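Local coordinates for protein acyl-CoA dehydrogenase (Slackia heliotrinireducens, PDB 4RM7) that belongs to the acyl-CoA dehydrogenase family, in which a beta-sheet middle domain sits between helical N-terminal and C-terminal domains, at residues Met140-Thr145 with Leu169-Tyr174. Residues are numbered along the deposited sequence; the frame is centred on the assembly and turned at random.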
loop_
_atom_site.group_PDB
_atom_site.type_symbol
_atom_site.label_atom_id
_atom_site.label_comp_id
_atom_site.label_asym_id
_atom_site.label_seq_id
_atom_site.Cartn_x
_atom_site.Cartn_y
_atom_site.Cartn_z
HETATM N N MSE A 140 -30.364 16.586 7.035
HETATM C CA MSE A 140 -31.477 16.443 6.098
HETATM C C MSE A 140 -32.351 17.703 6.036
HETATM O O MSE A 140 -32.820 18.189 7.065
HETATM C CB MSE A 140 -32.338 15.235 6.475
HETATM C CG MSE A 140 -33.735 15.262 5.861
HETATM SE SE MSE A 140 -34.768 13.625 6.100
HETATM C CE MSE A 140 -33.470 12.344 5.345
ATOM N N ARG A 141 -32.590 18.205 4.824
ATOM C CA ARG A 141 -33.254 19.492 4.648
ATOM C C ARG A 141 -34.555 19.450 3.825
ATOM O O ARG A 141 -35.095 20.501 3.483
ATOM C CB ARG A 141 -32.272 20.489 4.013
ATOM C CG ARG A 141 -31.050 20.824 4.881
ATOM C CD ARG A 141 -31.444 21.056 6.354
ATOM N NE ARG A 141 -30.327 21.439 7.229
ATOM C CZ ARG A 141 -29.461 20.588 7.784
ATOM N NH1 ARG A 141 -29.548 19.282 7.552
ATOM N NH2 ARG A 141 -28.490 21.047 8.568
ATOM N N THR A 142 -35.067 18.258 3.521
ATOM C CA THR A 142 -36.344 18.143 2.804
ATOM C C THR A 142 -37.518 18.205 3.776
ATOM O O THR A 142 -37.644 17.364 4.664
ATOM C CB THR A 142 -36.436 16.830 1.964
ATOM O OG1 THR A 142 -35.543 16.908 0.849
ATOM C CG2 THR A 142 -37.835 16.620 1.422
ATOM N N HIS A 143 -38.380 19.196 3.594
ATOM C CA HIS A 143 -39.462 19.483 4.536
ATOM C C HIS A 143 -40.850 19.271 3.947
ATOM O O HIS A 143 -41.034 19.341 2.732
ATOM C CB HIS A 143 -39.366 20.931 5.021
ATOM C CG HIS A 143 -38.097 21.245 5.749
ATOM N ND1 HIS A 143 -37.565 20.414 6.708
ATOM C CD2 HIS A 143 -37.256 22.304 5.655
ATOM C CE1 HIS A 143 -36.448 20.946 7.179
ATOM N NE2 HIS A 143 -36.240 22.091 6.558
ATOM N N VAL A 144 -41.827 19.055 4.809
ATOM C CA VAL A 144 -43.214 19.200 4.428
ATOM C C VAL A 144 -43.807 20.242 5.346
ATOM O O VAL A 144 -43.660 20.165 6.550
ATOM C CB VAL A 144 -43.996 17.895 4.540
ATOM C CG1 VAL A 144 -45.471 18.154 4.334
ATOM C CG2 VAL A 144 -43.509 16.911 3.506
ATOM N N THR A 145 -44.472 21.226 4.771
ATOM C CA THR A 145 -45.024 22.307 5.551
ATOM C C THR A 145 -46.429 22.595 5.098
ATOM O O THR A 145 -46.825 22.221 4.009
ATOM C CB THR A 145 -44.192 23.579 5.419
ATOM O OG1 THR A 145 -44.298 24.071 4.087
ATOM C CG2 THR A 145 -42.754 23.293 5.709
ATOM N N LEU A 169 -42.364 8.089 -5.846
ATOM C CA LEU A 169 -41.158 8.343 -5.085
ATOM C C LEU A 169 -41.419 8.201 -3.596
ATOM O O LEU A 169 -42.246 8.915 -3.028
ATOM C CB LEU A 169 -40.634 9.737 -5.404
ATOM C CG LEU A 169 -40.222 9.879 -6.861
ATOM C CD1 LEU A 169 -40.030 11.339 -7.233
ATOM C CD2 LEU A 169 -38.941 9.122 -7.077
ATOM N N LEU A 170 -40.729 7.257 -2.966
ATOM C CA LEU A 170 -40.814 7.103 -1.528
ATOM C C LEU A 170 -39.800 8.045 -0.879
ATOM O O LEU A 170 -38.593 7.795 -0.887
ATOM C CB LEU A 170 -40.576 5.651 -1.123
ATOM C CG LEU A 170 -40.668 5.384 0.390
ATOM C CD1 LEU A 170 -41.945 5.966 0.984
ATOM C CD2 LEU A 170 -40.582 3.907 0.694
ATOM N N VAL A 171 -40.306 9.130 -0.314
ATOM C CA VAL A 171 -39.474 10.256 0.085
ATOM C C VAL A 171 -39.404 10.446 1.585
ATOM O O VAL A 171 -40.426 10.473 2.267
ATOM C CB VAL A 171 -39.981 11.571 -0.533
ATOM C CG1 VAL A 171 -38.969 12.665 -0.331
ATOM C CG2 VAL A 171 -40.233 11.379 -2.009
ATOM N N SER A 172 -38.177 10.580 2.079
ATOM C CA SER A 172 -37.920 10.867 3.473
ATOM C C SER A 172 -37.923 12.377 3.674
ATOM O O SER A 172 -37.304 13.101 2.895
ATOM C CB SER A 172 -36.588 10.273 3.894
ATOM O OG SER A 172 -35.536 10.999 3.295
ATOM N N ALA A 173 -38.613 12.847 4.714
ATOM C CA ALA A 173 -38.793 14.285 4.935
ATOM C C ALA A 173 -39.053 14.635 6.398
ATOM O O ALA A 173 -39.618 13.839 7.145
ATOM C CB ALA A 173 -39.948 14.815 4.071
ATOM N N TYR A 174 -38.625 15.827 6.803
ATOM C CA TYR A 174 -39.076 16.413 8.064
ATOM C C TYR A 174 -40.495 16.919 7.886
ATOM O O TYR A 174 -40.750 17.788 7.049
ATOM C CB TYR A 174 -38.179 17.566 8.510
ATOM C CG TYR A 174 -36.901 17.137 9.176
ATOM C CD1 TYR A 174 -36.899 16.155 10.157
ATOM C CD2 TYR A 174 -35.686 17.712 8.821
ATOM C CE1 TYR A 174 -35.720 15.765 10.769
ATOM C CE2 TYR A 174 -34.503 17.323 9.424
ATOM C CZ TYR A 174 -34.521 16.350 10.398
ATOM O OH TYR A 174 -33.340 15.971 10.996
#
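Tyr174 lies against both Met140 and His143, and its side chain is worth following outward. CB sits in line with the His143 ring, at its edge, 3.4 Å from ND1. From there CD2 runs past His143 CE1 at 3.7 Å; the two rings meet rim to rim, neither over the other's face, with planes 26° apart. Further out, CE2 comes close to the backbone O of Met140, which lies at the ring's edge. The selenium of Met140, a selenomethionine in this model, stands almost squarely above the ring face, 4.9 Å from the centroid, a distant Met-aromatic contact. A bend at chi3 (-54°) carries CE on to Ser172, whose OG is hydrogen-bonded to Lys157.

At the root of the side chain, two backbone hydrogen bonds hold Tyr174 in parallel register with His143: its N donates to Thr142 O (2.8 Å), and its O accepts from Val144 N (2.8 Å). Thr142 CG2 packs on Ala173 CB at 3.8 Å, while Thr142 OG1 turns to Glu130. The only bridge between the two segments is His143 with Tyr174, in keeping with the 62° between the axes of 143-145 and 169-174. Within the middle-domain sheet, strand 143-146 also pairs antiparallel with strand 151-161, and strand 168-175 is flanked by parallel strand 124-127 and antiparallel strand 184-191.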